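Local coordinates for protein putative branched-chain amino acid ABC transporter (Chromobacterium violaceum, PDB 4PYR) that is a putative LppC-family, periplasmic-binding-protein-like lipoprotein, seen here with glutathione bound, and may act as an enzyme regulator, at residues A184-L189 and P212-V217; A124-V129 and A165-A170; R111-L116 and R218-P223. One frame throughout, in Å; residues are numbered along the deposited sequence.

All three contacts lie in the domain built on the mixed sheet of this two-domain periplasmic-binding-protein-like chain, each setting a helix against that sheet or the loop leading into it. Contacts 1 and 2, with centres about 15 Å apart, share one apolar layer: L189 CD1 lies 3.6 Å from L167 CD2, and L189 CD2 3.8 Å from V128 CG1. Contact 3 is centred about 17 Å from contact 1, whose second segment adjoins its own, R218 following V217, and about 20 Å from contact 2. Its centre is nearest that of the chain, about 11 Å against about 22 and 27 Å, with the Q112 side chain about 13 Å from glutathione; contacts 1 and 2 are remote.

Contact 1. Residues A184-L189 and P212-V217; sequences AQAARL and PELAGV
With chi1 at -73°, L214 carries its CG beside its own backbone N and extends CD2 toward the backbone of A187, while E213 directs its CB at the same alanine. The contact belongs to the alpha/beta domain built on the mixed sheet of a periplasmic-binding-protein-like fold: helix 183-192 follows strand 176-180, and residues 212-217 form the end of the loop that enters strand 218-220. The fit is by van der Waals contact, largely carbon on carbon. A187 CB meets E213 CB at 3.8 Å, and the CA atoms of this pair, 5.3 Å apart, mark the closest backbone approach. The small side chains of A186 and A187 are consistent with so close an approach. L214 CD2 lies 3.8 Å from A187 CA, 3.8 Å from A186 O and 4.1 Å from A186 CB, so one methyl branch bridges two successive helical residues. E213 bends at chi2 (72°), which takes its carboxylate away from the helix and limits its contribution to the aliphatic base of the chain. Beyond this pair of segments, L205 and L179 pack on A186, and V183 and K190 flank L214 from the same helix. The loop is given its shape by a type II beta turn from L214 to V217, with G216 third in the turn, at the positive phi (91°) expected there. The turn is closed by V217 N donating to L214 O at 3.0 Å.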
loop_
_atom_site.group_PDB
_atom_site.type_symbol
_atom_site.label_atom_id
_atom_site.label_comp_id
_atom_site.label_asym_id
_atom_site.label_seq_id
_atom_site.Cartn_x
_atom_site.Cartn_y
_atom_site.Cartn_z
ATOM N N ALA A 184 19.311 1.991 2.956
ATOM C CA ALA A 184 20.770 2.180 3.128
ATOM C C ALA A 184 21.444 0.981 3.819
ATOM O O ALA A 184 22.437 0.442 3.309
ATOM C CB ALA A 184 21.096 3.463 3.890
ATOM N N GLN A 185 20.871 0.543 4.945
ATOM C CA GLN A 185 21.398 -0.605 5.640
ATOM C C GLN A 185 21.211 -1.889 4.849
ATOM O O GLN A 185 22.046 -2.780 4.917
ATOM C CB GLN A 185 20.819 -0.705 7.053
ATOM C CG GLN A 185 21.380 0.413 7.957
ATOM C CD GLN A 185 21.056 0.248 9.436
ATOM O OE1 GLN A 185 19.899 -0.015 9.819
ATOM N NE2 GLN A 185 22.081 0.432 10.290
ATOM N N ALA A 186 20.093 -2.010 4.119
ATOM C CA ALA A 186 19.870 -3.192 3.312
ATOM C C ALA A 186 20.918 -3.362 2.261
ATOM O O ALA A 186 21.368 -4.484 2.001
ATOM C CB ALA A 186 18.509 -3.118 2.663
ATOM N N ALA A 187 21.311 -2.248 1.669
ATOM C CA ALA A 187 22.356 -2.279 0.653
ATOM C C ALA A 187 23.690 -2.683 1.248
ATOM O O ALA A 187 24.423 -3.479 0.649
ATOM C CB ALA A 187 22.455 -0.924 -0.052
ATOM N N ARG A 188 24.007 -2.156 2.428
ATOM C CA ARG A 188 25.238 -2.588 3.123
ATOM C C ARG A 188 25.210 -4.079 3.458
ATOM O O ARG A 188 26.224 -4.793 3.259
ATOM C CB ARG A 188 25.508 -1.748 4.377
ATOM C CG ARG A 188 26.669 -2.254 5.214
ATOM C CD ARG A 188 26.639 -1.721 6.638
ATOM N NE ARG A 188 27.905 -2.045 7.258
ATOM C CZ ARG A 188 28.272 -1.753 8.507
ATOM N NH1 ARG A 188 27.405 -1.173 9.328
ATOM N NH2 ARG A 188 29.453 -2.113 8.940
ATOM N N LEU A 189 24.051 -4.574 3.927
ATOM C CA LEU A 189 24.002 -5.965 4.294
ATOM C C LEU A 189 24.094 -6.866 3.032
ATOM O O LEU A 189 24.815 -7.887 2.996
ATOM C CB LEU A 189 22.673 -6.235 4.997
ATOM C CG LEU A 189 22.421 -7.673 5.419
ATOM C CD1 LEU A 189 23.626 -8.209 6.184
ATOM C CD2 LEU A 189 21.154 -7.745 6.250
ATOM N N PRO A 212 22.446 -0.321 -7.476
ATOM C CA PRO A 212 23.226 -1.507 -7.876
ATOM C C PRO A 212 23.579 -2.483 -6.772
ATOM O O PRO A 212 23.740 -3.681 -7.049
ATOM C CB PRO A 212 24.521 -0.913 -8.453
ATOM C CG PRO A 212 24.618 0.427 -7.830
ATOM C CD PRO A 212 23.226 0.920 -7.586
ATOM N N GLU A 213 23.642 -2.001 -5.511
ATOM C CA GLU A 213 23.938 -2.936 -4.387
ATOM C C GLU A 213 22.815 -3.883 -4.059
ATOM O O GLU A 213 23.065 -4.921 -3.467
ATOM C CB GLU A 213 24.339 -2.216 -3.091
ATOM C CG GLU A 213 25.701 -1.528 -3.214
ATOM C CD GLU A 213 25.632 -0.314 -4.107
ATOM O OE1 GLU A 213 24.587 0.416 -4.019
ATOM O OE2 GLU A 213 26.552 -0.129 -4.879
ATOM N N LEU A 214 21.582 -3.553 -4.463
ATOM C CA LEU A 214 20.399 -4.398 -4.161
ATOM C C LEU A 214 20.006 -5.309 -5.331
ATOM O O LEU A 214 19.045 -6.013 -5.309
ATOM C CB LEU A 214 19.247 -3.505 -3.723
ATOM C CG LEU A 214 19.417 -2.903 -2.313
ATOM C CD1 LEU A 214 18.459 -1.772 -2.020
ATOM C CD2 LEU A 214 19.515 -3.983 -1.229
ATOM N N ALA A 215 20.804 -5.321 -6.379
ATOM C CA ALA A 215 20.564 -6.154 -7.568
ATOM C C ALA A 215 20.384 -7.600 -7.172
ATOM O O ALA A 215 21.155 -8.178 -6.403
ATOM C CB ALA A 215 21.695 -6.040 -8.554
ATOM N N GLY A 216 19.329 -8.184 -7.704
ATOM C CA GLY A 216 19.046 -9.590 -7.413
ATOM C C GLY A 216 18.141 -9.842 -6.224
ATOM O O GLY A 216 17.687 -10.962 -6.034
ATOM N N VAL A 217 17.865 -8.822 -5.413
ATOM C CA VAL A 217 16.936 -8.976 -4.316
ATOM C C VAL A 217 15.549 -9.180 -4.901
ATOM O O VAL A 217 15.116 -8.446 -5.793
ATOM C CB VAL A 217 16.947 -7.745 -3.413
ATOM C CG1 VAL A 217 15.829 -7.818 -2.372
ATOM C CG2 VAL A 217 18.335 -7.620 -2.724
#

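Contact 2. Residues A124-V129 and A165-A170; sequences APLLVV and APLLQA
In the mixed sheet of this periplasmic-binding-protein-like fold, strand 125-129 is flanked by helix 165-172, which comes after the neighbouring strand 155-158 and before the parallel strand 176-180 and so forms the connecting helix of a beta-alpha-beta crossover. Its direction fits that role: the axes of segments 125-129 and 165-170 make an angle of 155°, nearly antiparallel, and approach to 10.2 Å, a separation filled by side chains. L126 and V128, two residues apart on the strand, both point toward the helix, where L167 and A170, one turn apart, receive them. Since the elements run oppositely, V128 pairs with the earlier helical residue and L126 with the later one. L126 uses CD2, which rests 4.1 Å from A170 CB and 4.4 Å from L167 CD2; consistent with the small alanine, the CA atoms of L126 and A170 are 7.5 Å apart. M157 of the adjoining strand also touches both L126 and A170, extending the apolar layer beyond the two segments. L167 starts its side chain alongside the strand, but with CG anti to the backbone N (chi1 -168°) its end swings inward. There the L167 and V128 side chains cross at a slant, and L167 CD1 reaches V128 CG1 at 3.6 Å and V128 CG2 at 4.1 Å.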
loop_
_atom_site.group_PDB
_atom_site.type_symbol
_atom_site.label_atom_id
_atom_site.label_comp_id
_atom_site.label_asym_id
_atom_site.label_seq_id
_atom_site.Cartn_x
_atom_site.Cartn_y
_atom_site.Cartn_z
ATOM N N ALA A 124 14.072 -22.266 6.112
ATOM C CA ALA A 124 14.766 -21.735 7.271
ATOM C C ALA A 124 15.292 -20.328 6.966
ATOM O O ALA A 124 16.489 -20.092 6.945
ATOM C CB ALA A 124 15.885 -22.675 7.692
ATOM N N PRO A 125 14.387 -19.391 6.704
ATOM C CA PRO A 125 14.863 -18.051 6.425
ATOM C C PRO A 125 15.290 -17.336 7.699
ATOM O O PRO A 125 14.854 -17.664 8.802
ATOM C CB PRO A 125 13.639 -17.355 5.861
ATOM C CG PRO A 125 12.500 -18.064 6.540
ATOM C CD PRO A 125 12.924 -19.482 6.579
ATOM N N LEU A 126 16.165 -16.355 7.523
ATOM C CA LEU A 126 16.504 -15.427 8.572
ATOM C C LEU A 126 15.859 -14.097 8.310
ATOM O O LEU A 126 16.064 -13.497 7.253
ATOM C CB LEU A 126 18.016 -15.235 8.618
ATOM C CG LEU A 126 18.515 -14.208 9.647
ATOM C CD1 LEU A 126 18.249 -14.681 11.072
ATOM C CD2 LEU A 126 19.981 -13.840 9.458
ATOM N N LEU A 127 15.033 -13.630 9.239
ATOM C CA LEU A 127 14.414 -12.309 9.176
ATOM C C LEU A 127 15.323 -11.300 9.846
ATOM O O LEU A 127 15.674 -11.466 11.043
ATOM C CB LEU A 127 13.027 -12.325 9.865
ATOM C CG LEU A 127 12.304 -11.001 10.066
ATOM C CD1 LEU A 127 11.896 -10.376 8.746
ATOM C CD2 LEU A 127 11.061 -11.240 10.913
ATOM N N VAL A 128 15.769 -10.297 9.087
ATOM C CA VAL A 128 16.649 -9.291 9.645
ATOM C C VAL A 128 15.875 -8.022 9.771
ATOM O O VAL A 128 15.249 -7.600 8.802
ATOM C CB VAL A 128 17.859 -9.101 8.697
ATOM C CG1 VAL A 128 18.719 -7.939 9.182
ATOM C CG2 VAL A 128 18.610 -10.412 8.593
ATOM N N VAL A 129 15.875 -7.437 10.966
ATOM C CA VAL A 129 15.019 -6.288 11.266
ATOM C C VAL A 129 15.791 -5.065 11.783
ATOM O O VAL A 129 16.548 -5.160 12.761
ATOM C CB VAL A 129 13.972 -6.683 12.326
ATOM C CG1 VAL A 129 12.995 -5.546 12.497
ATOM C CG2 VAL A 129 13.281 -7.982 11.949
ATOM N N ALA A 165 29.200 -9.392 12.022
ATOM C CA ALA A 165 29.671 -10.776 11.989
ATOM C C ALA A 165 28.657 -11.829 12.494
ATOM O O ALA A 165 28.442 -12.829 11.829
ATOM C CB ALA A 165 31.002 -10.905 12.699
ATOM N N PRO A 166 28.051 -11.612 13.672
ATOM C CA PRO A 166 27.058 -12.577 14.166
ATOM C C PRO A 166 25.917 -12.786 13.187
ATOM O O PRO A 166 25.562 -13.923 12.911
ATOM C CB PRO A 166 26.583 -11.946 15.478
ATOM C CG PRO A 166 27.752 -11.141 15.929
ATOM C CD PRO A 166 28.260 -10.529 14.637
ATOM N N LEU A 167 25.409 -11.705 12.591
ATOM C CA LEU A 167 24.356 -11.813 11.586
ATOM C C LEU A 167 24.810 -12.573 10.331
ATOM O O LEU A 167 24.109 -13.412 9.809
ATOM C CB LEU A 167 23.868 -10.412 11.203
ATOM C CG LEU A 167 22.585 -10.346 10.375
ATOM C CD1 LEU A 167 21.832 -9.061 10.690
ATOM C CD2 LEU A 167 22.835 -10.507 8.896
ATOM N N LEU A 168 26.022 -12.307 9.853
ATOM C CA LEU A 168 26.531 -13.078 8.740
ATOM C C LEU A 168 26.678 -14.561 9.051
ATOM O O LEU A 168 26.473 -15.378 8.179
ATOM C CB LEU A 168 27.881 -12.517 8.278
ATOM C CG LEU A 168 27.840 -11.044 7.870
ATOM C CD1 LEU A 168 29.232 -10.587 7.453
ATOM C CD2 LEU A 168 26.833 -10.726 6.790
ATOM N N GLN A 169 27.058 -14.910 10.280
ATOM C CA GLN A 169 27.111 -16.312 10.666
ATOM C C GLN A 169 25.712 -16.946 10.656
ATOM O O GLN A 169 25.529 -18.028 10.100
ATOM C CB GLN A 169 27.744 -16.479 12.027
ATOM C CG GLN A 169 27.802 -17.944 12.451
ATOM C CD GLN A 169 29.073 -18.337 13.111
ATOM O OE1 GLN A 169 29.457 -19.522 13.082
ATOM N NE2 GLN A 169 29.757 -17.372 13.727
ATOM N N ALA A 170 24.734 -16.260 11.246
ATOM C CA ALA A 170 23.347 -16.744 11.235
ATOM C C ALA A 170 22.828 -16.851 9.825
ATOM O O ALA A 170 22.101 -17.786 9.509
ATOM C CB ALA A 170 22.452 -15.829 12.037
#

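Contact 3. Residues R111-L116 and R218-P223; sequences RQLARL and RFIDMP
Van der Waals contacts carry the meeting of helix 111-116 with strand 218-220, and I220 is the residue through which they run. Its two arms serve different parts of the helix. CD1 approaches the turn at Q112 and L113, lying 3.7 Å from Q112 CB, 3.8 Å from L113 N and 4.4 Å from L113 CB, whereas CG2 meets L116 CD2 at 3.8 Å one turn further on. The split follows from chi1 of 55°, which sets CG1 between the backbone N and the carbonyl carbon, with CG2 beside the N. L116 and I220 run alongside in opposing directions, meeting through one methyl of each. Y200 of the adjacent strand covers L113 and L116.

Polar interactions tie each segment elsewhere. Q112 contributes its CB to the packing, while its amide turns to strand 290-298, where OE1 accepts from L294 N; NE2 makes weak hydrogen bonds to R292 O and G108 O. Past the strand end, D221 OD1 accepts from its neighbour M222 N at 2.8 Å, 31° out of the carboxylate plane; OD2 forms a salt bridge with R249. M222, a selenomethionine, occupies the N-cap position before helix 223-226 and touches L104 of the glutathione pocket.

The segment axes come within 9.2 Å at 135°, a helix lying obliquely over a strand, as in the layered alpha/beta domains of the periplasmic-binding-protein fold.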
loop_
_atom_site.group_PDB
_atom_site.type_symbol
_atom_site.label_atom_id
_atom_site.label_comp_id
_atom_site.label_asym_id
_atom_site.label_seq_id
_atom_site.Cartn_x
_atom_site.Cartn_y
_atom_site.Cartn_z
ATOM N N ARG A 111 3.175 -9.465 5.339
ATOM C CA ARG A 111 2.477 -10.730 5.395
ATOM C C ARG A 111 2.629 -11.479 4.069
ATOM O O ARG A 111 2.904 -12.681 4.025
ATOM C CB ARG A 111 1.009 -10.471 5.691
ATOM C CG ARG A 111 0.744 -10.112 7.128
ATOM C CD ARG A 111 -0.759 -10.232 7.381
ATOM N NE ARG A 111 -1.408 -8.986 7.004
ATOM C CZ ARG A 111 -1.404 -7.893 7.771
ATOM N NH1 ARG A 111 -0.819 -7.893 8.974
ATOM N NH2 ARG A 111 -2.006 -6.800 7.341
ATOM N N GLN A 112 2.409 -10.780 2.966
ATOM C CA GLN A 112 2.619 -11.381 1.696
ATOM C C GLN A 112 4.006 -11.900 1.449
ATOM O O GLN A 112 4.153 -12.987 0.900
ATOM C CB GLN A 112 2.259 -10.407 0.635
ATOM C CG GLN A 112 0.748 -10.281 0.544
ATOM C CD GLN A 112 0.440 -9.332 -0.558
ATOM O OE1 GLN A 112 0.767 -9.616 -1.731
ATOM N NE2 GLN A 112 -0.093 -8.149 -0.200
ATOM N N LEU A 113 5.011 -11.147 1.888
ATOM C CA LEU A 113 6.358 -11.611 1.691
ATOM C C LEU A 113 6.605 -12.965 2.383
ATOM O O LEU A 113 7.252 -13.840 1.827
ATOM C CB LEU A 113 7.353 -10.580 2.200
ATOM C CG LEU A 113 8.781 -10.839 1.754
ATOM C CD1 LEU A 113 8.911 -10.623 0.258
ATOM C CD2 LEU A 113 9.683 -9.924 2.568
ATOM N N ALA A 114 6.051 -13.137 3.580
ATOM C CA ALA A 114 6.151 -14.411 4.235
ATOM C C ALA A 114 5.493 -15.488 3.400
ATOM O O ALA A 114 6.038 -16.564 3.274
ATOM C CB ALA A 114 5.524 -14.353 5.614
ATOM N N ARG A 115 4.290 -15.219 2.874
ATOM C CA ARG A 115 3.637 -16.169 2.002
ATOM C C ARG A 115 4.419 -16.495 0.720
ATOM O O ARG A 115 4.489 -17.665 0.325
ATOM C CB ARG A 115 2.200 -15.691 1.709
ATOM C CG ARG A 115 1.343 -15.644 2.978
ATOM C CD ARG A 115 -0.137 -15.559 2.667
ATOM N NE ARG A 115 -0.526 -14.242 2.183
ATOM C CZ ARG A 115 -0.949 -13.241 2.966
ATOM N NH1 ARG A 115 -1.031 -13.378 4.287
ATOM N NH2 ARG A 115 -1.279 -12.079 2.418
ATOM N N LEU A 116 5.044 -15.476 0.118
ATOM C CA LEU A 116 5.887 -15.661 -1.083
ATOM C C LEU A 116 7.040 -16.592 -0.779
ATOM O O LEU A 116 7.384 -17.504 -1.557
ATOM C CB LEU A 116 6.462 -14.331 -1.626
ATOM C CG LEU A 116 7.522 -14.415 -2.753
ATOM C CD1 LEU A 116 6.969 -15.046 -4.016
ATOM C CD2 LEU A 116 8.066 -13.028 -3.048
ATOM N N ARG A 218 14.850 -10.164 -4.354
ATOM C CA ARG A 218 13.486 -10.453 -4.787
ATOM C C ARG A 218 12.565 -9.601 -3.901
ATOM O O ARG A 218 12.741 -9.498 -2.695
ATOM C CB ARG A 218 13.160 -11.935 -4.614
ATOM C CG ARG A 218 14.035 -12.874 -5.437
ATOM C CD ARG A 218 13.516 -14.312 -5.456
ATOM N NE ARG A 218 14.148 -15.134 -6.482
ATOM C CZ ARG A 218 13.791 -15.146 -7.763
ATOM N NH1 ARG A 218 12.802 -14.376 -8.203
ATOM N NH2 ARG A 218 14.447 -15.908 -8.628
ATOM N N PHE A 219 11.619 -8.911 -4.506
ATOM C CA PHE A 219 10.742 -8.061 -3.710
ATOM C C PHE A 219 9.337 -8.056 -4.310
ATOM O O PHE A 219 9.106 -8.588 -5.379
ATOM C CB PHE A 219 11.344 -6.654 -3.629
ATOM C CG PHE A 219 11.259 -5.869 -4.907
ATOM C CD1 PHE A 219 12.076 -6.163 -5.976
ATOM C CD2 PHE A 219 10.354 -4.818 -5.038
ATOM C CE1 PHE A 219 11.979 -5.462 -7.160
ATOM C CE2 PHE A 219 10.295 -4.070 -6.205
ATOM C CZ PHE A 219 11.079 -4.410 -7.276
ATOM N N ILE A 220 8.398 -7.530 -3.530
ATOM C CA ILE A 220 7.027 -7.358 -3.993
ATOM C C ILE A 220 6.711 -5.888 -4.050
ATOM O O ILE A 220 7.178 -5.093 -3.229
ATOM C CB ILE A 220 6.002 -8.139 -3.110
ATOM C CG1 ILE A 220 6.119 -7.757 -1.644
ATOM C CG2 ILE A 220 6.233 -9.650 -3.253
ATOM C CD1 ILE A 220 5.037 -8.387 -0.787
ATOM N N ASP A 221 5.942 -5.512 -5.063
ATOM C CA ASP A 221 5.524 -4.142 -5.234
ATOM C C ASP A 221 4.345 -4.113 -6.209
ATOM O O ASP A 221 3.930 -5.144 -6.710
ATOM C CB ASP A 221 6.699 -3.273 -5.770
ATOM C CG ASP A 221 6.618 -1.806 -5.358
ATOM O OD1 ASP A 221 5.578 -1.314 -4.930
ATOM O OD2 ASP A 221 7.672 -1.107 -5.458
HETATM N N MSE A 222 3.847 -2.933 -6.478
HETATM C CA MSE A 222 2.742 -2.722 -7.368
HETATM C C MSE A 222 2.943 -3.190 -8.783
HETATM O O MSE A 222 4.002 -2.993 -9.359
HETATM C CB MSE A 222 2.484 -1.238 -7.500
HETATM C CG MSE A 222 2.138 -0.605 -6.174
HETATM SE SE MSE A 222 1.552 1.212 -6.599
HETATM C CE MSE A 222 0.917 1.524 -4.744
ATOM N N PRO A 223 1.901 -3.767 -9.403
ATOM C CA PRO A 223 1.891 -3.968 -10.873
ATOM C C PRO A 223 2.285 -2.713 -11.637
ATOM O O PRO A 223 2.966 -2.805 -12.692
ATOM C CB PRO A 223 0.425 -4.339 -11.162
ATOM C CG PRO A 223 0.014 -4.999 -9.911
ATOM C CD PRO A 223 0.644 -4.222 -8.779
#